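PDB 4QVR: DUF6844 domain-containing protein from Francisella tularensis subsp. tularensis, which is of unknown function but has a predicted signal peptide, consistent with export from the bacterial cytoplasm. Local coordinates for residues I318-G323 with P328-Y333; G250-K255 with D275-M280; N219-P224 with K228-S233; K212-N217 with L232-T237; V84-Q89 with V259-N264. All coordinates share one frame; numbering follows the deposited sequence.

Contact 1: I318-G323 with P328-Y333; sequences IRVGFG and PYILAY
Arg319 and Leu331 exchange two backbone hydrogen bonds, Arg319 N to Leu331 O at 2.9 Å and Leu331 N to Arg319 O at 2.8 Å. Gly321 and Tyr329 form the next hydrogen-bonded pair of this antiparallel hairpin, with Gly321 N to Tyr329 O almost straight at 175°. Arg319 folds back at chi2 (-68°), which lets NH1 donate to Ile318 O at 2.8 Å from above the carbonyl plane; NH1 also bonds Tyr316 O. The same bend lays the guanidinium face against Tyr333 CE2, the two planes 66° apart, while Arg319 CG meets the ring edge at 3.6 Å from CE2. Tyr333 OH is hydrogen-bonded to Tyr304 OH. Glycine suits position 321 because the Tyr329 ring lies over it in a CH-pi contact, CA to ring centroid 4.0 Å. On the other face Ile318 packs on Ile330 and Ala332, Val320 CG2 meets Ile330 CG1, and Phe322 CE1 lies 3.5 Å from Pro328 CB. Strand 318-322 is an edge strand of a four-stranded antiparallel sheet, and strand 328-337 continues it to strand 440-448. Helix 349-370 packs on Ile318, Ile330 and Ala332, and helix 67-78 touches Arg319, Phe322 and Leu331.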
# COMPACT_ATOMS: atom_id res chain seq x y z
N ILE A 318 -1.16 -1.12 -6.95
CA ILE A 318 -1.42 -0.07 -7.91
C ILE A 318 -0.17 0.75 -8.16
O ILE A 318 0.79 0.72 -7.36
CB ILE A 318 -2.57 0.85 -7.44
CG1 ILE A 318 -2.15 1.76 -6.27
CG2 ILE A 318 -3.76 0.03 -7.02
CD1 ILE A 318 -1.35 2.97 -6.71
N ARG A 319 -0.15 1.45 -9.28
CA ARG A 319 0.96 2.34 -9.64
C ARG A 319 0.38 3.56 -10.29
O ARG A 319 -0.68 3.50 -10.90
CB ARG A 319 1.89 1.70 -10.68
CG ARG A 319 2.60 0.41 -10.29
CD ARG A 319 3.63 0.60 -9.18
NE ARG A 319 4.22 -0.70 -8.93
CZ ARG A 319 3.72 -1.62 -8.13
NH1 ARG A 319 2.63 -1.38 -7.40
NH2 ARG A 319 4.33 -2.78 -8.04
N VAL A 320 1.08 4.68 -10.18
CA VAL A 320 0.67 5.87 -10.85
C VAL A 320 1.65 6.12 -11.96
O VAL A 320 2.85 6.01 -11.77
CB VAL A 320 0.62 7.10 -9.93
CG1 VAL A 320 0.33 8.35 -10.74
CG2 VAL A 320 -0.45 6.92 -8.86
N GLY A 321 1.11 6.43 -13.13
CA GLY A 321 1.93 6.75 -14.28
C GLY A 321 1.35 7.97 -14.96
O GLY A 321 0.31 8.52 -14.53
N PHE A 322 2.00 8.39 -16.04
CA PHE A 322 1.60 9.57 -16.80
C PHE A 322 1.75 9.25 -18.28
O PHE A 322 2.81 8.82 -18.70
CB PHE A 322 2.48 10.76 -16.42
CG PHE A 322 2.43 11.10 -14.94
CD1 PHE A 322 1.42 11.90 -14.43
CD2 PHE A 322 3.40 10.61 -14.07
CE1 PHE A 322 1.38 12.21 -13.09
CE2 PHE A 322 3.36 10.92 -12.73
CZ PHE A 322 2.35 11.72 -12.23
N GLY A 323 0.67 9.44 -19.04
CA GLY A 323 0.68 9.11 -20.48
C GLY A 323 1.24 10.18 -21.41
O GLY A 323 1.74 11.21 -20.95
N PRO A 328 -2.17 11.84 -15.68
CA PRO A 328 -1.92 10.73 -14.78
C PRO A 328 -2.97 9.65 -14.92
O PRO A 328 -4.12 9.91 -15.22
CB PRO A 328 -2.01 11.35 -13.39
CG PRO A 328 -2.79 12.61 -13.56
CD PRO A 328 -2.54 13.07 -14.96
N TYR A 329 -2.56 8.42 -14.69
CA TYR A 329 -3.48 7.33 -14.74
C TYR A 329 -3.02 6.36 -13.68
O TYR A 329 -1.87 6.40 -13.25
CB TYR A 329 -3.48 6.70 -16.14
CG TYR A 329 -2.12 6.24 -16.58
CD1 TYR A 329 -1.52 5.16 -15.98
CD2 TYR A 329 -1.43 6.89 -17.58
CE1 TYR A 329 -0.28 4.72 -16.36
CE2 TYR A 329 -0.17 6.45 -17.97
CZ TYR A 329 0.39 5.36 -17.35
OH TYR A 329 1.62 4.89 -17.70
N ILE A 330 -3.91 5.48 -13.27
CA ILE A 330 -3.59 4.52 -12.25
C ILE A 330 -3.67 3.12 -12.83
O ILE A 330 -4.66 2.77 -13.46
CB ILE A 330 -4.57 4.67 -11.09
CG1 ILE A 330 -4.39 6.08 -10.51
CG2 ILE A 330 -4.31 3.59 -10.04
CD1 ILE A 330 -5.56 6.57 -9.70
N LEU A 331 -2.61 2.34 -12.64
CA LEU A 331 -2.58 0.98 -13.11
C LEU A 331 -2.81 0.11 -11.91
O LEU A 331 -2.42 0.47 -10.81
CB LEU A 331 -1.24 0.63 -13.72
CG LEU A 331 -0.81 1.49 -14.90
CD1 LEU A 331 0.50 0.94 -15.44
CD2 LEU A 331 -1.87 1.47 -15.97
N ALA A 332 -3.48 -1.01 -12.12
CA ALA A 332 -3.77 -1.97 -11.07
C ALA A 332 -3.47 -3.34 -11.63
O ALA A 332 -3.98 -3.70 -12.70
CB ALA A 332 -5.22 -1.90 -10.67
N TYR A 333 -2.65 -4.09 -10.90
CA TYR A 333 -2.28 -5.44 -11.28
C TYR A 333 -3.16 -6.47 -10.64
O TYR A 333 -3.64 -6.26 -9.54
CB TYR A 333 -0.86 -5.72 -10.83
CG TYR A 333 0.17 -4.77 -11.42
CD1 TYR A 333 0.59 -4.91 -12.73
CD2 TYR A 333 0.74 -3.77 -10.65
CE1 TYR A 333 1.54 -4.05 -13.28
CE2 TYR A 333 1.72 -2.93 -11.18
CZ TYR A 333 2.10 -3.07 -12.50
OH TYR A 333 3.05 -2.23 -13.04

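Contact 2: G250-K255 with D275-M280; sequences GLLPIK and DKIKGM
Gly250 and Lys278 bring the two backbones together, their CA atoms 4.0 Å apart, just before strand 251-261 begins. The glycine main chain lies against the helix backbone and the base of the lysine: Gly250 CA is 3.8 Å from Lys278 N and 3.9 Å from Lys278 CB. Glycine fits here because it has no side chain, which lets the helix come this near.

The apolar part is small and is carried by Ile277. Its CG2 reaches Gly250 CA at 4.2 Å, while CG1 meets Leu252 CD2 at 4.3 Å, so the two branches of one side chain divide the work between the loop and the strand. Leu252 points toward the helix with CG nearly opposite its backbone N (chi1 -165°), which carries its methyls out from the strand to the isoleucine. Both residues are buried, and Leu73 of helix 67-78 touches the two of them.

Polar bonds across the two segments are absent. Lys278 uses only the base of its chain here: with CG trans to N (chi1 172°) and all later torsions extended, the amine travels away from the strand to Asn247 OD1, a fitting use of a long, partly exposed residue. The start of the helix is tied instead by Ser274 OG, which accepts from Ile277 N, and Gly250 pairs through its backbone with Ser274.

Strands 251-261 and 264-273 form an antiparallel hairpin, and helix 275-285 follows directly, so its first turn lies beside the start of strand 251-261: a beta-beta-alpha arrangement.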
# COMPACT_ATOMS: atom_id res chain seq x y z
N GLY A 250 -0.67 10.10 -0.32
CA GLY A 250 0.63 10.42 -0.96
C GLY A 250 1.63 9.26 -0.83
O GLY A 250 2.69 9.27 -1.43
N LEU A 251 1.27 8.25 -0.05
CA LEU A 251 2.16 7.08 0.13
C LEU A 251 1.84 6.10 -1.01
O LEU A 251 0.78 5.51 -1.05
CB LEU A 251 1.96 6.44 1.49
CG LEU A 251 3.01 5.37 1.82
CD1 LEU A 251 4.36 6.02 2.08
CD2 LEU A 251 2.59 4.60 3.04
N LEU A 252 2.76 5.94 -1.93
CA LEU A 252 2.51 5.15 -3.13
C LEU A 252 3.47 3.97 -3.30
O LEU A 252 4.67 4.12 -3.04
CB LEU A 252 2.73 6.11 -4.27
CG LEU A 252 2.27 5.82 -5.68
CD1 LEU A 252 0.75 5.95 -5.72
CD2 LEU A 252 2.92 6.83 -6.61
N PRO A 253 2.96 2.79 -3.73
CA PRO A 253 3.91 1.69 -3.97
C PRO A 253 4.65 1.97 -5.25
O PRO A 253 4.06 2.52 -6.19
CB PRO A 253 3.02 0.45 -4.17
CG PRO A 253 1.61 0.89 -4.03
CD PRO A 253 1.57 2.33 -3.59
N ILE A 254 5.92 1.60 -5.32
CA ILE A 254 6.64 1.82 -6.57
C ILE A 254 7.26 0.57 -7.14
O ILE A 254 7.53 0.54 -8.34
CB ILE A 254 7.66 2.96 -6.50
CG1 ILE A 254 8.68 2.72 -5.40
CG2 ILE A 254 6.92 4.29 -6.29
CD1 ILE A 254 9.77 3.76 -5.43
N LYS A 255 7.43 -0.46 -6.31
CA LYS A 255 7.98 -1.70 -6.73
C LYS A 255 7.56 -2.80 -5.76
O LYS A 255 7.53 -2.59 -4.54
CB LYS A 255 9.50 -1.58 -6.67
CG LYS A 255 10.29 -2.78 -7.21
CD LYS A 255 10.19 -2.82 -8.72
CE LYS A 255 10.67 -4.15 -9.27
NZ LYS A 255 10.41 -4.23 -10.71
N ASP A 275 4.26 14.60 -1.60
CA ASP A 275 3.27 15.68 -1.43
C ASP A 275 2.55 15.93 -2.74
O ASP A 275 1.34 16.10 -2.76
CB ASP A 275 3.90 17.00 -0.99
CG ASP A 275 4.11 17.09 0.50
OD1 ASP A 275 3.21 16.66 1.26
OD2 ASP A 275 5.16 17.63 0.91
N LYS A 276 3.29 15.93 -3.84
CA LYS A 276 2.69 16.20 -5.14
C LYS A 276 1.62 15.17 -5.47
O LYS A 276 0.55 15.53 -5.93
CB LYS A 276 3.75 16.27 -6.22
CG LYS A 276 4.69 17.43 -5.95
CD LYS A 276 5.70 17.66 -7.05
CE LYS A 276 6.46 18.95 -6.76
NZ LYS A 276 7.49 19.27 -7.78
N ILE A 277 1.92 13.90 -5.22
CA ILE A 277 0.94 12.83 -5.42
C ILE A 277 -0.24 13.07 -4.48
O ILE A 277 -1.40 12.96 -4.91
CB ILE A 277 1.54 11.44 -5.22
CG1 ILE A 277 2.50 11.13 -6.36
CG2 ILE A 277 0.45 10.36 -5.16
CD1 ILE A 277 1.84 11.05 -7.73
N LYS A 278 0.03 13.41 -3.23
CA LYS A 278 -1.07 13.72 -2.32
C LYS A 278 -1.93 14.88 -2.88
O LYS A 278 -3.15 14.82 -2.86
CB LYS A 278 -0.58 14.10 -0.93
CG LYS A 278 -1.72 14.62 -0.05
CD LYS A 278 -1.26 15.00 1.34
CE LYS A 278 -2.44 15.53 2.14
NZ LYS A 278 -2.09 15.72 3.56
N GLY A 279 -1.26 15.93 -3.36
CA GLY A 279 -1.92 17.11 -3.92
C GLY A 279 -2.65 16.85 -5.22
O GLY A 279 -3.66 17.49 -5.52
N MSE A 280 -2.13 15.92 -6.02
CA MSE A 280 -2.77 15.56 -7.27
C MSE A 280 -4.11 14.94 -6.98
O MSE A 280 -5.11 15.31 -7.59
CB MSE A 280 -1.85 14.61 -8.01
CG MSE A 280 -2.41 14.23 -9.37
SE MSE A 280 -1.70 12.47 -9.86
CE MSE A 280 -2.60 11.30 -8.55

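Contact 3: N219-P224 with K228-S233; sequences NDFATP and KKALLS
Lys228 and Pro224 meet one helical turn apart, at the start of helix 224-246. Followed outward, the lysine side chain runs alongside the proline carbonyl. CB lies 3.4 Å from Pro224 O, and CG comes closer, 3.1 Å from that same oxygen. CD has begun to move off, and CE, still loosely beside the carbonyl, reaches the proline ring at CB, 4.5 Å away. CG lies beside the backbone N (chi1 -68°), which directs the chain back toward the N-terminal end of the helix; extended from there on, it delivers NZ to Glu225 OE2 in a salt bridge.

Pro224 O itself is engaged by the backbone: Lys228 N donates to it at 2.8 Å with an angle of 157°, an i to i+4 bond of the first turn. Proline suits this first turn because it has no N-H to offer and its ring-restricted phi (-72°) is already helical. Thr223 stands at the N-cap position, although its side chain makes no capping bond.

The second meeting is apolar. Phe221 points from the preceding loop toward the helix, and the far corner of its ring, CZ, lies 3.6 Å from Ala230 CB, approaching obliquely. Alanine's single methyl lets the ring come near the helix, where Glu226 and Lys227 also touch it.

This is a surface contact of mixed chemistry. The backbone bond belongs to the helix itself, whereas the Phe221-Ala230 touch brings the preceding loop against it. The greasy ring is thereby partly shielded from water, while the lysine charge is probably balanced by Glu225.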
# COMPACT_ATOMS: atom_id res chain seq x y z
N ASN A 219 -9.40 11.93 38.23
CA ASN A 219 -8.89 11.46 39.51
C ASN A 219 -7.52 10.82 39.37
O ASN A 219 -6.70 10.85 40.29
CB ASN A 219 -9.89 10.52 40.16
CG ASN A 219 -11.24 11.19 40.40
OD1 ASN A 219 -11.33 12.42 40.42
ND2 ASN A 219 -12.28 10.39 40.58
N ASP A 220 -7.24 10.26 38.19
CA ASP A 220 -5.94 9.65 37.94
C ASP A 220 -4.80 10.68 37.99
O ASP A 220 -3.62 10.30 37.92
CB ASP A 220 -5.94 8.90 36.60
CG ASP A 220 -6.83 7.67 36.62
OD1 ASP A 220 -7.22 7.23 37.73
OD2 ASP A 220 -7.14 7.14 35.54
N PHE A 221 -5.14 11.96 38.11
CA PHE A 221 -4.17 13.04 38.18
C PHE A 221 -4.43 13.85 39.44
O PHE A 221 -5.59 14.07 39.81
CB PHE A 221 -4.26 13.90 36.93
CG PHE A 221 -4.22 13.10 35.66
CD1 PHE A 221 -3.01 12.63 35.16
CD2 PHE A 221 -5.39 12.78 34.98
CE1 PHE A 221 -2.97 11.88 34.00
CE2 PHE A 221 -5.35 12.03 33.81
CZ PHE A 221 -4.14 11.58 33.33
N ALA A 222 -3.37 14.32 40.08
CA ALA A 222 -3.49 15.06 41.35
C ALA A 222 -3.35 16.59 41.28
O ALA A 222 -3.76 17.28 42.21
CB ALA A 222 -2.51 14.50 42.36
N THR A 223 -2.77 17.11 40.20
CA THR A 223 -2.56 18.55 40.06
C THR A 223 -3.29 19.05 38.83
O THR A 223 -3.59 18.25 37.94
CB THR A 223 -1.07 18.85 39.83
OG1 THR A 223 -0.26 17.90 40.52
CG2 THR A 223 -0.71 20.28 40.26
N PRO A 224 -3.60 20.36 38.76
CA PRO A 224 -4.17 20.83 37.50
C PRO A 224 -3.11 20.87 36.38
O PRO A 224 -3.45 20.76 35.21
CB PRO A 224 -4.72 22.22 37.84
CG PRO A 224 -4.89 22.21 39.33
CD PRO A 224 -3.77 21.35 39.84
N LYS A 228 -3.49 19.33 32.79
CA LYS A 228 -3.24 20.12 31.58
C LYS A 228 -2.29 19.44 30.59
O LYS A 228 -2.51 19.51 29.38
CB LYS A 228 -2.69 21.51 31.94
CG LYS A 228 -3.70 22.42 32.64
CD LYS A 228 -3.02 23.64 33.25
CE LYS A 228 -3.97 24.48 34.07
NZ LYS A 228 -3.24 25.60 34.71
N LYS A 229 -1.26 18.77 31.10
CA LYS A 229 -0.28 18.12 30.21
C LYS A 229 -0.80 16.82 29.62
O LYS A 229 -0.51 16.50 28.48
CB LYS A 229 1.06 17.87 30.92
CG LYS A 229 1.06 16.80 32.00
CD LYS A 229 2.46 16.67 32.62
CE LYS A 229 2.49 15.67 33.77
NZ LYS A 229 3.79 15.66 34.49
N ALA A 230 -1.55 16.06 30.42
CA ALA A 230 -2.11 14.80 29.95
C ALA A 230 -3.05 15.10 28.81
O ALA A 230 -3.18 14.31 27.88
CB ALA A 230 -2.86 14.10 31.06
N LEU A 231 -3.66 16.28 28.89
CA LEU A 231 -4.61 16.77 27.90
C LEU A 231 -3.94 17.25 26.63
O LEU A 231 -4.35 16.86 25.53
CB LEU A 231 -5.41 17.90 28.51
CG LEU A 231 -6.60 18.47 27.76
CD1 LEU A 231 -7.61 17.36 27.46
CD2 LEU A 231 -7.24 19.56 28.61
N LEU A 232 -2.91 18.10 26.76
CA LEU A 232 -2.19 18.61 25.58
C LEU A 232 -1.52 17.43 24.89
O LEU A 232 -1.46 17.37 23.66
CB LEU A 232 -1.13 19.67 25.94
CG LEU A 232 0.28 19.22 26.33
CD1 LEU A 232 1.00 18.59 25.15
CD2 LEU A 232 1.10 20.40 26.83
N SER A 233 -1.04 16.49 25.69
CA SER A 233 -0.40 15.27 25.17
C SER A 233 -1.38 14.47 24.33
O SER A 233 -1.03 13.97 23.25
CB SER A 233 0.08 14.41 26.32
OG SER A 233 0.44 13.14 25.84

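Contact 4: K212-N217 with L232-T237; sequences KEQGLN and LSQQMT
Leu216 and Gln234 make the close part of this contact: Leu216 CD1 lies 3.9 Å from Gln234 CG, the two side chains passing at a slant. Both beta carbons face the other segment. The leucine offers a methyl from a branch extended at chi2 (168°), and the glutamine answers with its aliphatic part, a sensible use of a residue whose amide can stay near water while its methylenes pack. A bend at chi2 (-74°) turns the Gln234 amide aside from the methyl it touches.

The leucine arrives here because the preceding helix stops. Gly215, with positive phi (84°), is the C-prime residue of a Schellman motif that ends helix 203-213: Gly215 N bonds Lys212 O at 2.9 Å, and Leu216 N returns to Leu211 O. Glycine, lacking a side chain, adopts this positive phi readily.

The looser side is polar. Gln214 NE2 and Gln234 OE1 are 4.2 Å apart, too far for a hydrogen bond, and the two partly exposed amides are merely neighbours. No hydrogen bond joins the segments. Within helix 224-246, Ser233 O accepts twice, from Thr237 N at 3.0 Å and from Thr237 OG1 at 3.1 Å, the two donors approaching from opposite faces of its carbonyl plane. Ser385 of helix 374-385 touches both Gln234 and Thr237.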
# COMPACT_ATOMS: atom_id res chain seq x y z
N LYS A 212 -12.50 14.10 30.51
CA LYS A 212 -13.50 13.06 30.36
C LYS A 212 -13.93 12.92 28.93
O LYS A 212 -14.26 11.83 28.49
CB LYS A 212 -14.73 13.34 31.20
CG LYS A 212 -14.54 13.19 32.69
CD LYS A 212 -15.82 13.61 33.41
CE LYS A 212 -15.70 13.55 34.92
NZ LYS A 212 -16.91 14.11 35.59
N GLU A 213 -13.99 14.03 28.20
CA GLU A 213 -14.37 13.94 26.79
C GLU A 213 -13.42 13.01 26.03
O GLU A 213 -13.83 12.26 25.14
CB GLU A 213 -14.36 15.33 26.18
CG GLU A 213 -14.71 15.37 24.70
CD GLU A 213 -14.61 16.78 24.14
OE1 GLU A 213 -14.79 16.92 22.92
OE2 GLU A 213 -14.36 17.75 24.91
N GLN A 214 -12.14 13.07 26.40
CA GLN A 214 -11.09 12.27 25.79
C GLN A 214 -10.98 10.89 26.43
O GLN A 214 -10.07 10.14 26.12
CB GLN A 214 -9.72 12.99 25.89
CG GLN A 214 -9.71 14.40 25.28
CD GLN A 214 -10.09 14.43 23.80
OE1 GLN A 214 -11.01 15.16 23.38
NE2 GLN A 214 -9.41 13.61 23.02
N GLY A 215 -11.91 10.54 27.32
CA GLY A 215 -11.87 9.23 27.96
C GLY A 215 -10.98 9.10 29.19
O GLY A 215 -10.94 8.04 29.81
N LEU A 216 -10.28 10.17 29.55
CA LEU A 216 -9.40 10.14 30.72
C LEU A 216 -10.18 10.35 32.02
O LEU A 216 -11.28 10.92 32.02
CB LEU A 216 -8.33 11.23 30.59
CG LEU A 216 -7.39 11.08 29.39
CD1 LEU A 216 -6.57 12.35 29.18
CD2 LEU A 216 -6.51 9.86 29.56
N ASN A 217 -9.61 9.90 33.14
CA ASN A 217 -10.24 10.07 34.44
C ASN A 217 -9.48 11.12 35.25
O ASN A 217 -8.33 10.90 35.61
CB ASN A 217 -10.29 8.73 35.18
CG ASN A 217 -11.07 8.81 36.49
OD1 ASN A 217 -10.94 9.76 37.26
ND2 ASN A 217 -11.87 7.78 36.75
N LEU A 232 -2.91 18.10 26.76
CA LEU A 232 -2.19 18.61 25.58
C LEU A 232 -1.52 17.43 24.89
O LEU A 232 -1.46 17.37 23.66
CB LEU A 232 -1.13 19.67 25.94
CG LEU A 232 0.28 19.22 26.33
CD1 LEU A 232 1.00 18.59 25.15
CD2 LEU A 232 1.10 20.40 26.83
N SER A 233 -1.04 16.49 25.69
CA SER A 233 -0.40 15.27 25.17
C SER A 233 -1.38 14.47 24.33
O SER A 233 -1.03 13.97 23.25
CB SER A 233 0.08 14.41 26.32
OG SER A 233 0.44 13.14 25.84
N GLN A 234 -2.61 14.31 24.83
CA GLN A 234 -3.63 13.62 24.06
C GLN A 234 -3.86 14.32 22.75
O GLN A 234 -3.94 13.66 21.72
CB GLN A 234 -4.97 13.52 24.81
CG GLN A 234 -5.13 12.23 25.59
CD GLN A 234 -5.39 11.04 24.69
OE1 GLN A 234 -6.03 11.17 23.64
NE2 GLN A 234 -4.93 9.87 25.11
N GLN A 235 -3.93 15.65 22.78
CA GLN A 235 -4.16 16.41 21.57
C GLN A 235 -3.00 16.32 20.56
O GLN A 235 -3.25 16.24 19.36
CB GLN A 235 -4.56 17.83 21.90
CG GLN A 235 -5.97 17.85 22.51
CD GLN A 235 -6.26 19.08 23.35
OE1 GLN A 235 -5.34 19.71 23.88
NE2 GLN A 235 -7.54 19.40 23.52
N MSE A 236 -1.75 16.34 21.02
CA MSE A 236 -0.62 16.22 20.08
C MSE A 236 -0.66 14.85 19.46
O MSE A 236 -0.45 14.70 18.25
CB MSE A 236 0.74 16.49 20.71
CG MSE A 236 0.92 17.96 21.13
SE MSE A 236 0.35 19.27 19.75
CE MSE A 236 -1.24 20.01 20.67
N THR A 237 -0.97 13.82 20.25
CA THR A 237 -1.07 12.45 19.71
C THR A 237 -2.14 12.34 18.64
O THR A 237 -1.92 11.67 17.63
CB THR A 237 -1.36 11.42 20.82
OG1 THR A 237 -0.26 11.36 21.73
CG2 THR A 237 -1.56 10.05 20.27

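Contact 5: V84-Q89 with V259-N264; sequences VATTSQ and VEKDGN
The end of a beta hairpin meets an irregular loop here: strands 251-261 and 264-273 are joined by a type I' turn from Lys261 to Asn264, and residues 84-89 run beside the first strand just before that turn. The turn is closed by Asn264 N to Lys261 O at 2.9 Å and Lys261 N to Asn264 O at 3.1 Å. Gly263 suits its left-handed backbone (phi 70°), which a residue without a beta carbon adopts readily; Asp262 also has positive phi.

Val84 and Val259 carry the apolar part. A single methyl, Val259 CG2, reaches the branch point of its partner, 3.6 Å from Val84 CB, with Val84 CG2 at 3.7 Å beside it. Branched, compact valines fit this slanting approach, and Ile97 of helix 94-108 touches both, joining the helix to the small apolar cluster.

Strand and loop are also linked through water. One molecule donates to Val84 O at 3.2 Å and accepts from Glu260 N at 3.0 Å, satisfying two backbone groups not bonded to each other. Val84 also pairs through its backbone with Val258, which brings the loop alongside an edge strand of the three-stranded sheet.

Lys261 stretches out from the strand and crosses Thr86 at about a right angle. Its amine bonds the backbone oxygen of Arg92, a partner later in the same loop. A chi1 of -65° puts Thr86 OG1 beside the backbone N and CG2 opposite it: the methyl faces the lysine, CG2 3.3 Å from Lys261 NZ, while OG1 donates to Ala85 O at 2.8 Å from above the carbonyl plane.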
# COMPACT_ATOMS: atom_id res chain seq x y z
N VAL A 84 11.74 -13.51 -7.61
CA VAL A 84 13.10 -13.48 -7.13
C VAL A 84 13.68 -14.88 -7.17
O VAL A 84 13.15 -15.78 -6.53
CB VAL A 84 13.19 -12.95 -5.69
CG1 VAL A 84 14.64 -13.01 -5.20
CG2 VAL A 84 12.62 -11.53 -5.58
N ALA A 85 14.75 -15.06 -7.93
CA ALA A 85 15.44 -16.35 -8.04
C ALA A 85 16.23 -16.64 -6.77
O ALA A 85 16.76 -15.71 -6.12
CB ALA A 85 16.36 -16.38 -9.25
N THR A 86 16.31 -17.92 -6.41
CA THR A 86 17.02 -18.34 -5.21
C THR A 86 17.51 -19.76 -5.34
O THR A 86 16.71 -20.70 -5.31
CB THR A 86 16.13 -18.20 -3.97
OG1 THR A 86 15.82 -16.82 -3.76
CG2 THR A 86 16.82 -18.75 -2.75
N THR A 87 18.83 -19.91 -5.46
CA THR A 87 19.48 -21.21 -5.59
C THR A 87 19.19 -22.15 -4.41
O THR A 87 18.71 -21.73 -3.36
CB THR A 87 21.01 -21.05 -5.74
OG1 THR A 87 21.53 -20.29 -4.64
CG2 THR A 87 21.37 -20.31 -7.03
N SER A 88 19.49 -23.43 -4.60
CA SER A 88 19.30 -24.43 -3.54
C SER A 88 20.25 -24.14 -2.36
O SER A 88 19.92 -24.36 -1.19
CB SER A 88 19.56 -25.83 -4.10
OG SER A 88 19.42 -26.82 -3.11
N GLN A 89 21.44 -23.63 -2.71
CA GLN A 89 22.50 -23.29 -1.74
C GLN A 89 22.25 -21.99 -0.95
O GLN A 89 22.90 -21.76 0.06
CB GLN A 89 23.85 -23.21 -2.48
CG GLN A 89 23.87 -22.20 -3.63
CD GLN A 89 24.95 -22.46 -4.67
OE1 GLN A 89 24.87 -21.96 -5.79
NE2 GLN A 89 25.95 -23.26 -4.31
N VAL A 259 8.59 -13.88 -3.52
CA VAL A 259 9.46 -15.00 -3.27
C VAL A 259 8.65 -16.19 -2.72
O VAL A 259 7.76 -16.01 -1.89
CB VAL A 259 10.56 -14.67 -2.22
CG1 VAL A 259 11.47 -15.88 -1.99
CG2 VAL A 259 11.41 -13.53 -2.66
N GLU A 260 8.95 -17.38 -3.19
CA GLU A 260 8.33 -18.59 -2.66
C GLU A 260 9.39 -19.40 -1.91
O GLU A 260 10.45 -19.75 -2.48
CB GLU A 260 7.72 -19.46 -3.74
CG GLU A 260 6.60 -18.81 -4.53
CD GLU A 260 5.98 -19.78 -5.51
OE1 GLU A 260 5.37 -20.78 -5.07
OE2 GLU A 260 6.10 -19.52 -6.73
N LYS A 261 9.14 -19.63 -0.63
CA LYS A 261 10.01 -20.46 0.19
C LYS A 261 9.28 -21.10 1.34
O LYS A 261 8.37 -20.53 1.90
CB LYS A 261 11.25 -19.72 0.71
CG LYS A 261 12.47 -19.96 -0.17
CD LYS A 261 13.78 -19.76 0.56
CE LYS A 261 14.93 -20.20 -0.35
NZ LYS A 261 16.29 -20.06 0.25
N ASP A 262 9.69 -22.33 1.63
CA ASP A 262 9.19 -23.07 2.77
C ASP A 262 7.68 -23.12 2.85
O ASP A 262 7.10 -22.84 3.89
CB ASP A 262 9.77 -22.44 4.04
CG ASP A 262 11.30 -22.49 4.06
OD1 ASP A 262 11.86 -23.62 3.95
OD2 ASP A 262 11.94 -21.41 4.19
N GLY A 263 7.04 -23.47 1.75
CA GLY A 263 5.58 -23.56 1.74
C GLY A 263 4.83 -22.23 1.83
O GLY A 263 3.62 -22.24 2.04
N ASN A 264 5.53 -21.11 1.68
CA ASN A 264 4.88 -19.78 1.71
C ASN A 264 5.12 -18.96 0.50
O ASN A 264 6.05 -19.21 -0.28
CB ASN A 264 5.42 -18.94 2.87
CG ASN A 264 5.04 -19.50 4.21
OD1 ASN A 264 3.86 -19.79 4.47
ND2 ASN A 264 6.02 -19.64 5.09
O HOH W 1 10.58 -17.52 -5.69

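In the fold
Contacts 1 and 2 are buried and touch each other: Val320 CG2 lies 3.5 Å from Leu252 CD1, so the edge of one sheet packs on strand 251-261, at the edge of the other. Contact 1 relies on paired backbone bonds, contact 2 on apolar packing without any. Contact 5, partly buried, uses the far end of strand 251-261 and has a water, and no direct hydrogen bond, between its two segments. Contacts 3 and 4 lie on the surface, their centres about 9 Å apart, share Leu232 and Ser233 of helix 224-246, and pack lone methyls and aliphatic parts of polar side chains; contact 3 adds one helical backbone bond, contact 4 none.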